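Local coordinates for protein levoglucosan dehydrogenase (Pseudarthrobacter phenanthrenivorans, PDB 6A3F) that oxidises levoglucosan to 3-dehydrolevoglucosan with NAD(+), working as a homotetramer of Gfo/Idh/MocA-family subunits, at residues 304-309 with 314-319; 159-164 with 331-336; 169-174 with 318-323. All coordinates share one frame; numbering follows the deposited sequence.

Interaction 1 of 3, residues 304-309 with 314-319; sequences GSIVFN and DELQVA
S305 and V307 are laced to A319 and Q317 by two reciprocal pairs of backbone hydrogen bonds. S305 N donates to A319 O and A319 N returns to S305 O; V307 N reaches Q317 O at 2.9 Å. Q317 N closes the second pair on V307 O at 3.0 Å. Between these hydrogen-bonded pairs sits the non-hydrogen-bonded pair I306 and V318, where V318 CA makes a CA-H...O contact of 3.2 Å with S305 O. The strands run nearly antiparallel, at 166°. Beyond the last backbone pair, water 1 accepts from N309 N and lies 2.7 Å from E315 O, to which it can donate, spanning the strands where direct bonds have stopped.

On one face, I306 CG2 meets L316 CD1 at 3.6 Å. The I306 and V318 side chains lie side by side, pointing the same way; in I306, CG1, anti to the carbonyl carbon (chi1 -58°), is the branch at V318 CG2, and CG2, anti to the backbone N, the one at L316. F308 brings its CB against L316 CD1 at 3.9 Å, and E315 O lies at the edge of its ring, near the ring plane. On the other face V307 and Q317 also point the same way, V307 CG1 approaching Q317 OE1 at 4.1 Å.

Further out, helix 157-167 packs over the first face: Y165 touches L316 and V318, and V159 touches F308. On the second face, S305 OG is hydrogen-bonded to H289 O of the second subunit, and E315 OE2 forms a salt bridge with R312 of the third. F308 lies about 6 Å, side chain to side chain, from the levoglucosan-binding Y153. The pairing is that of a beta hairpin, within the large mixed sheet of the substrate-binding alpha/beta domain.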
loop_
_atom_site.group_PDB
_atom_site.type_symbol
_atom_site.label_atom_id
_atom_site.label_comp_id
_atom_site.label_asym_id
_atom_site.label_seq_id
_atom_site.Cartn_x
_atom_site.Cartn_y
_atom_site.Cartn_z
ATOM N N GLY B 304 -1.766 21.522 2.575
ATOM C CA GLY B 304 -1.307 20.145 2.511
ATOM C C GLY B 304 -2.085 19.246 3.453
ATOM O O GLY B 304 -3.013 19.681 4.152
ATOM N N SER B 305 -1.715 17.967 3.433
ATOM C CA SER B 305 -2.401 16.955 4.238
ATOM C C SER B 305 -1.356 15.969 4.802
ATOM O O SER B 305 -0.253 15.774 4.233
ATOM C CB SER B 305 -3.437 16.213 3.405
ATOM O OG SER B 305 -4.485 17.003 2.893
ATOM N N ILE B 306 -1.687 15.320 5.939
ATOM C CA ILE B 306 -0.830 14.400 6.617
ATOM C C ILE B 306 -1.677 13.192 7.028
ATOM O O ILE B 306 -2.757 13.389 7.539
ATOM C CB ILE B 306 -0.177 14.996 7.872
ATOM C CG1 ILE B 306 0.657 16.248 7.545
ATOM C CG2 ILE B 306 0.661 13.954 8.585
ATOM C CD1 ILE B 306 0.984 17.065 8.763
ATOM N N VAL B 307 -1.163 11.994 6.754
ATOM C CA VAL B 307 -1.855 10.744 7.073
ATOM C C VAL B 307 -0.869 9.857 7.823
ATOM O O VAL B 307 0.314 9.758 7.434
ATOM C CB VAL B 307 -2.373 10.060 5.786
ATOM C CG1 VAL B 307 -2.836 8.622 6.045
ATOM C CG2 VAL B 307 -3.480 10.884 5.159
ATOM N N PHE B 308 -1.338 9.156 8.853
ATOM C CA PHE B 308 -0.489 8.295 9.655
ATOM C C PHE B 308 -1.264 7.012 9.957
ATOM O O PHE B 308 -2.484 7.061 10.115
ATOM C CB PHE B 308 -0.115 8.941 10.997
ATOM C CG PHE B 308 0.598 8.046 11.981
ATOM C CD1 PHE B 308 1.906 7.634 11.753
ATOM C CD2 PHE B 308 -0.011 7.652 13.160
ATOM C CE1 PHE B 308 2.556 6.797 12.639
ATOM C CE2 PHE B 308 0.669 6.848 14.063
ATOM C CZ PHE B 308 1.948 6.438 13.818
ATOM N N ASN B 309 -0.529 5.909 10.038
ATOM C CA ASN B 309 -1.030 4.556 10.359
ATOM C C ASN B 309 0.017 3.852 11.234
ATOM O O ASN B 309 1.099 3.474 10.761
ATOM C CB ASN B 309 -1.345 3.749 9.105
ATOM C CG ASN B 309 -1.560 2.263 9.328
ATOM O OD1 ASN B 309 -1.834 1.848 10.461
ATOM N ND2 ASN B 309 -1.581 1.471 8.242
ATOM N N ASP B 314 6.695 3.400 10.985
ATOM C CA ASP B 314 7.889 4.021 10.436
ATOM C C ASP B 314 7.620 5.098 9.399
ATOM O O ASP B 314 8.548 5.869 9.066
ATOM C CB ASP B 314 8.820 2.984 9.800
ATOM C CG ASP B 314 9.388 1.989 10.822
ATOM O OD1 ASP B 314 10.330 2.357 11.537
ATOM O OD2 ASP B 314 8.886 0.826 10.861
ATOM N N GLU B 315 6.396 5.154 8.905
ATOM C CA GLU B 315 5.979 5.963 7.820
ATOM C C GLU B 315 5.133 7.137 8.293
ATOM O O GLU B 315 4.247 6.978 9.150
ATOM C CB GLU B 315 5.065 5.186 6.864
ATOM C CG GLU B 315 5.769 4.096 6.111
ATOM C CD GLU B 315 4.852 3.200 5.300
ATOM O OE1 GLU B 315 3.711 3.599 4.986
ATOM O OE2 GLU B 315 5.303 2.109 4.972
ATOM N N LEU B 316 5.323 8.274 7.615
ATOM C CA LEU B 316 4.356 9.359 7.596
ATOM C C LEU B 316 4.036 9.737 6.147
ATOM O O LEU B 316 4.945 9.870 5.372
ATOM C CB LEU B 316 4.867 10.600 8.334
ATOM C CG LEU B 316 3.794 11.667 8.566
ATOM C CD1 LEU B 316 2.759 11.206 9.601
ATOM C CD2 LEU B 316 4.429 12.966 9.051
ATOM N N GLN B 317 2.771 9.898 5.806
ATOM C CA GLN B 317 2.415 10.350 4.495
ATOM C C GLN B 317 2.115 11.856 4.545
ATOM O O GLN B 317 1.348 12.313 5.407
ATOM C CB GLN B 317 1.242 9.566 3.931
ATOM C CG GLN B 317 1.557 8.086 3.814
ATOM C CD GLN B 317 0.396 7.300 3.272
ATOM O OE1 GLN B 317 -0.128 6.403 3.929
ATOM N NE2 GLN B 317 -0.006 7.603 2.057
ATOM N N VAL B 318 2.652 12.592 3.587
ATOM C CA VAL B 318 2.387 14.053 3.542
ATOM C C VAL B 318 2.279 14.506 2.098
ATOM O O VAL B 318 3.080 14.091 1.288
ATOM C CB VAL B 318 3.440 14.864 4.306
ATOM C CG1 VAL B 318 4.871 14.632 3.841
ATOM C CG2 VAL B 318 3.091 16.356 4.342
ATOM N N ALA B 319 1.253 15.323 1.819
ATOM C CA ALA B 319 1.006 15.866 0.507
ATOM C C ALA B 319 1.107 17.385 0.633
ATOM O O ALA B 319 0.393 17.923 1.453
ATOM C CB ALA B 319 -0.352 15.434 0.000
HETATM O O HOH W 1 2.053 5.457 8.845
#

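Interaction 2 of 3, residues 159-164 with 331-336; sequences VALAKK and RTVYTG. With SO4 (sulfate ion), chain C.
L161 meets strand 331-334 and the residue after it through a single methyl, CD2, with the backbones well apart (L161 CA to T335 CA 8.1 Å). L161 CD2 approaches V333 CG1 at 4.0 Å and T335 CG2 at 4.3 Å, and no hydrogen bond crosses between the segments. The buried surface agrees with so slender a contact, at 97 Å² for both sides together. The leucine and valine side chains cross at about a right angle, and only L161 CD2 and V333 CG1 come together. In V333, CG1 is the branch anti to the backbone N (chi1 179°), which presents it to the helix. Around this meeting point, L161 also packs on L316 of the neighbouring strand and on H339, and V333 on Y165 of the same helix.

At the far end of the strand the chemistry changes. R331, extended from CG to NE, holds a sulfate, probably from the crystallisation liquor, at the edge of its guanidinium with the sulfur in plane. NH1 donates to sulfate O2 at 3.0 Å with an N-H...O angle of 168°, and NH2 to O4 at 3.0 Å with a more bent 149°. NH2 also forms a salt bridge with D323. R331 and T332 pair in an antiparallel ladder with the fourth subunit, whose Q324 N is hydrogen-bonded to the sulfate and whose R331 NH2 lies close to this R331 NH2. The two negative partners would be expected to offset these like charges, whereas the L161 contact itself, wholly apolar, depends on close packing of buried methyls without directional bonds.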
loop_
_atom_site.group_PDB
_atom_site.type_symbol
_atom_site.label_atom_id
_atom_site.label_comp_id
_atom_site.label_asym_id
_atom_site.label_seq_id
_atom_site.Cartn_x
_atom_site.Cartn_y
_atom_site.Cartn_z
ATOM N N VAL B 159 4.772 10.717 14.316
ATOM C CA VAL B 159 3.780 11.598 14.890
ATOM C C VAL B 159 4.424 12.937 15.313
ATOM O O VAL B 159 3.863 14.019 15.027
ATOM C CB VAL B 159 3.056 10.907 16.062
ATOM C CG1 VAL B 159 2.052 11.871 16.726
ATOM C CG2 VAL B 159 2.401 9.618 15.576
ATOM N N ALA B 160 5.602 12.873 15.914
ATOM C CA ALA B 160 6.380 14.099 16.220
ATOM C C ALA B 160 6.781 14.811 14.924
ATOM O O ALA B 160 6.870 16.021 14.914
ATOM C CB ALA B 160 7.592 13.755 17.021
ATOM N N LEU B 161 7.054 14.070 13.857
ATOM C CA LEU B 161 7.317 14.664 12.531
ATOM C C LEU B 161 6.087 15.425 12.018
ATOM O O LEU B 161 6.197 16.509 11.422
ATOM C CB LEU B 161 7.702 13.543 11.557
ATOM C CG LEU B 161 7.988 14.011 10.127
ATOM C CD1 LEU B 161 9.146 15.007 10.122
ATOM C CD2 LEU B 161 8.351 12.825 9.241
ATOM N N ALA B 162 4.906 14.840 12.154
ATOM C CA ALA B 162 3.641 15.528 11.780
ATOM C C ALA B 162 3.526 16.864 12.535
ATOM O O ALA B 162 3.170 17.928 11.968
ATOM C CB ALA B 162 2.455 14.655 12.106
ATOM N N LYS B 163 3.846 16.801 13.813
ATOM C CA LYS B 163 3.809 18.032 14.648
ATOM C C LYS B 163 4.801 19.072 14.114
ATOM O O LYS B 163 4.459 20.274 14.002
ATOM C CB LYS B 163 4.107 17.689 16.103
ATOM C CG LYS B 163 4.215 18.873 17.050
ATOM C CD LYS B 163 2.908 19.586 17.236
ATOM C CE LYS B 163 2.944 20.578 18.390
ATOM N NZ LYS B 163 1.622 21.206 18.559
ATOM N N LYS B 164 5.958 18.619 13.675
ATOM C CA LYS B 164 6.989 19.522 13.195
ATOM C C LYS B 164 6.479 20.233 11.930
ATOM O O LYS B 164 6.597 21.480 11.809
ATOM C CB LYS B 164 8.295 18.784 12.938
ATOM C CG LYS B 164 9.365 19.650 12.278
ATOM C CD LYS B 164 10.499 18.910 11.669
ATOM C CE LYS B 164 11.640 19.841 11.274
ATOM N NZ LYS B 164 12.810 19.099 10.736
ATOM N N ARG B 331 3.687 11.854 -0.252
ATOM C CA ARG B 331 5.004 11.281 -0.047
ATOM C C ARG B 331 4.957 10.339 1.160
ATOM O O ARG B 331 4.546 10.741 2.246
ATOM C CB ARG B 331 6.063 12.339 0.298
ATOM C CG ARG B 331 6.051 13.530 -0.657
ATOM C CD ARG B 331 7.016 14.615 -0.234
ATOM N NE ARG B 331 6.824 15.809 -1.045
ATOM C CZ ARG B 331 7.656 16.821 -1.099
ATOM N NH1 ARG B 331 8.810 16.767 -0.456
ATOM N NH2 ARG B 331 7.352 17.878 -1.827
ATOM N N THR B 332 5.565 9.176 1.012
ATOM C CA THR B 332 5.770 8.258 2.111
ATOM C C THR B 332 7.165 8.460 2.720
ATOM O O THR B 332 8.210 8.054 2.127
ATOM C CB THR B 332 5.592 6.813 1.620
ATOM O OG1 THR B 332 4.256 6.675 1.168
ATOM C CG2 THR B 332 5.813 5.812 2.720
ATOM N N VAL B 333 7.209 9.123 3.859
ATOM C CA VAL B 333 8.426 9.515 4.504
ATOM C C VAL B 333 8.719 8.525 5.629
ATOM O O VAL B 333 7.870 8.365 6.549
ATOM C CB VAL B 333 8.348 10.959 5.059
ATOM C CG1 VAL B 333 9.656 11.339 5.761
ATOM C CG2 VAL B 333 7.993 11.949 3.981
ATOM N N TYR B 334 9.899 7.857 5.549
ATOM C CA TYR B 334 10.402 6.950 6.581
ATOM C C TYR B 334 11.237 7.722 7.620
ATOM O O TYR B 334 12.183 8.448 7.270
ATOM C CB TYR B 334 11.180 5.785 5.962
ATOM C CG TYR B 334 10.256 4.763 5.348
ATOM C CD1 TYR B 334 9.824 4.887 4.042
ATOM C CD2 TYR B 334 9.782 3.691 6.104
ATOM C CE1 TYR B 334 8.931 3.980 3.492
ATOM C CE2 TYR B 334 8.872 2.797 5.582
ATOM C CZ TYR B 334 8.453 2.925 4.275
ATOM O OH TYR B 334 7.542 2.023 3.788
ATOM N N THR B 335 10.929 7.540 8.894
ATOM C CA THR B 335 11.604 8.310 9.940
ATOM C C THR B 335 12.994 7.760 10.249
ATOM O O THR B 335 13.254 6.562 10.267
ATOM C CB THR B 335 10.786 8.444 11.232
ATOM O OG1 THR B 335 10.615 7.184 11.871
ATOM C CG2 THR B 335 9.436 9.049 10.955
ATOM N N GLY B 336 13.911 8.700 10.457
ATOM C CA GLY B 336 15.288 8.357 10.723
ATOM C C GLY B 336 16.044 9.511 11.366
ATOM O O GLY B 336 15.455 10.356 12.049
HETATM S S SO4 C . 10.339 19.952 -1.091
HETATM O O1 SO4 C . 9.201 20.555 -0.292
HETATM O O2 SO4 C . 10.889 18.855 -0.280
HETATM O O3 SO4 C . 11.446 20.909 -1.422
HETATM O O4 SO4 C . 9.823 19.408 -2.367
#

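Interaction 3 of 3, residues 169-174 with 318-323; sequences GAIGRI and VAFASD
With CG anti to its carbonyl carbon (chi1 -59°), F320 swings its ring off the strand to the 169-174 loop, although its CB does not point directly there. I171, whose chi1 is 65°, turns CG2 to the strand while the rest of its chain leads away. The F320 torsion sets the ring edge against the loop's backbone: A170 O lies near the ring plane, 3.5 Å from F320 CD1. A170 CB lies 3.9 Å from F320 CE1. I171 CG2 comes obliquely to F320 CE1 at 4.2 Å and also reaches V318 CG2 at 4.3 Å. One face of the ring has V318 CG2 3.4 Å above its plane, offset toward the rim.

The loop is shaped by its own bonds. G169, with positive phi (88°), ends helix 157-167, and G172 N bonds back to G169 O at 3.0 Å. Beyond the ring, F320 packs on R331, and on R327 of the fourth subunit. On the loop side, I171 packs on I306 and pairs by backbone bonds with E303. The geometry is that of a Schellman motif at the helix C-terminus, whose glycine also begins a type I turn on the way to strand 174-182, packed on the mixed sheet near the strand that is outermost within this chain.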
loop_
_atom_site.group_PDB
_atom_site.type_symbol
_atom_site.label_atom_id
_atom_site.label_comp_id
_atom_site.label_asym_id
_atom_site.label_seq_id
_atom_site.Cartn_x
_atom_site.Cartn_y
_atom_site.Cartn_z
ATOM N N GLY B 169 4.160 25.505 9.607
ATOM C CA GLY B 169 3.357 26.084 8.608
ATOM C C GLY B 169 3.361 25.299 7.295
ATOM O O GLY B 169 2.709 25.721 6.348
ATOM N N ALA B 170 3.971 24.123 7.307
ATOM C CA ALA B 170 4.222 23.332 6.065
ATOM C C ALA B 170 2.903 22.858 5.424
ATOM O O ALA B 170 2.858 22.693 4.164
ATOM C CB ALA B 170 5.154 22.182 6.353
ATOM N N ILE B 171 1.811 22.678 6.205
ATOM C CA ILE B 171 0.530 22.310 5.582
ATOM C C ILE B 171 -0.505 23.418 5.752
ATOM O O ILE B 171 -1.712 23.177 5.654
ATOM C CB ILE B 171 -0.013 20.935 6.054
ATOM C CG1 ILE B 171 -0.377 20.884 7.543
ATOM C CG2 ILE B 171 0.993 19.849 5.693
ATOM C CD1 ILE B 171 -1.392 19.813 7.909
ATOM N N GLY B 172 -0.051 24.622 6.090
ATOM C CA GLY B 172 -0.974 25.737 6.286
ATOM C C GLY B 172 -1.749 25.621 7.592
ATOM O O GLY B 172 -1.269 25.022 8.559
ATOM N N ARG B 173 -2.963 26.154 7.586
ATOM C CA ARG B 173 -3.796 26.080 8.755
ATOM C C ARG B 173 -4.602 24.784 8.718
ATOM O O ARG B 173 -5.091 24.378 7.676
ATOM C CB ARG B 173 -4.758 27.265 8.823
ATOM C CG ARG B 173 -4.075 28.611 9.059
ATOM C CD ARG B 173 -3.433 28.677 10.424
ATOM N NE ARG B 173 -2.933 30.005 10.764
ATOM C CZ ARG B 173 -3.634 30.974 11.351
ATOM N NH1 ARG B 173 -4.884 30.777 11.723
ATOM N NH2 ARG B 173 -3.037 32.130 11.613
ATOM N N ILE B 174 -4.806 24.202 9.880
ATOM C CA ILE B 174 -5.617 22.988 9.934
ATOM C C ILE B 174 -7.122 23.309 9.854
ATOM O O ILE B 174 -7.613 24.122 10.631
ATOM C CB ILE B 174 -5.262 22.193 11.193
ATOM C CG1 ILE B 174 -3.807 21.716 11.134
ATOM C CG2 ILE B 174 -6.272 21.066 11.388
ATOM C CD1 ILE B 174 -3.340 20.978 12.351
ATOM N N VAL B 318 2.652 12.592 3.587
ATOM C CA VAL B 318 2.387 14.053 3.542
ATOM C C VAL B 318 2.279 14.506 2.098
ATOM O O VAL B 318 3.080 14.091 1.288
ATOM C CB VAL B 318 3.440 14.864 4.306
ATOM C CG1 VAL B 318 4.871 14.632 3.841
ATOM C CG2 VAL B 318 3.091 16.356 4.342
ATOM N N ALA B 319 1.253 15.323 1.819
ATOM C CA ALA B 319 1.006 15.866 0.507
ATOM C C ALA B 319 1.107 17.385 0.633
ATOM O O ALA B 319 0.393 17.923 1.453
ATOM C CB ALA B 319 -0.352 15.434 0.000
ATOM N N PHE B 320 2.020 18.003 -0.136
ATOM C CA PHE B 320 2.172 19.462 -0.201
ATOM C C PHE B 320 1.493 20.041 -1.441
ATOM O O PHE B 320 1.772 19.691 -2.600
ATOM C CB PHE B 320 3.649 19.841 -0.110
ATOM C CG PHE B 320 4.325 19.379 1.144
ATOM C CD1 PHE B 320 3.980 19.930 2.383
ATOM C CD2 PHE B 320 5.270 18.361 1.103
ATOM C CE1 PHE B 320 4.626 19.527 3.533
ATOM C CE2 PHE B 320 5.888 17.937 2.265
ATOM C CZ PHE B 320 5.581 18.526 3.476
ATOM N N ALA B 321 0.607 21.014 -1.194
ATOM C CA ALA B 321 -0.074 21.753 -2.229
ATOM C C ALA B 321 0.934 22.473 -3.145
ATOM O O ALA B 321 0.663 22.658 -4.299
ATOM C CB ALA B 321 -1.052 22.760 -1.645
ATOM N N SER B 322 2.069 22.846 -2.628
ATOM C CA SER B 322 3.031 23.630 -3.408
ATOM C C SER B 322 3.726 22.791 -4.510
ATOM O O SER B 322 4.503 23.358 -5.286
ATOM C CB SER B 322 4.050 24.200 -2.478
ATOM O OG SER B 322 4.773 23.163 -1.827
ATOM N N ASP B 323 3.592 21.445 -4.533
ATOM C CA ASP B 323 4.295 20.613 -5.580
ATOM C C ASP B 323 3.847 21.091 -6.937
ATOM O O ASP B 323 2.731 21.518 -7.111
ATOM C CB ASP B 323 3.915 19.132 -5.450
ATOM C CG ASP B 323 4.469 18.434 -4.213
ATOM O OD1 ASP B 323 5.446 18.872 -3.665
ATOM O OD2 ASP B 323 3.895 17.358 -3.810
#

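Overall arrangement
All three contacts are built around strand 315-320 or its neighbour 330-334, where the domain's mixed sheet continues into the fourth subunit. Interaction 1 is the most extensive, burying 422 Å² against 97 Å² in interaction 2 and 128 Å² in interaction 3, and the one whose segments are joined by backbone hydrogen bonds. Interactions 2 and 3 are smaller, mainly apolar contacts without hydrogen bonds between their segments, attaching helix 157-167 and the loop after it to that sheet. Interactions 1 and 3 share V318 and A319. Although the touching residues are largely buried, subunit interfaces adjoin each contact: interactions 2 and 3 both touch the fourth subunit, 1 and 3 the second, and 1 and 2 the third.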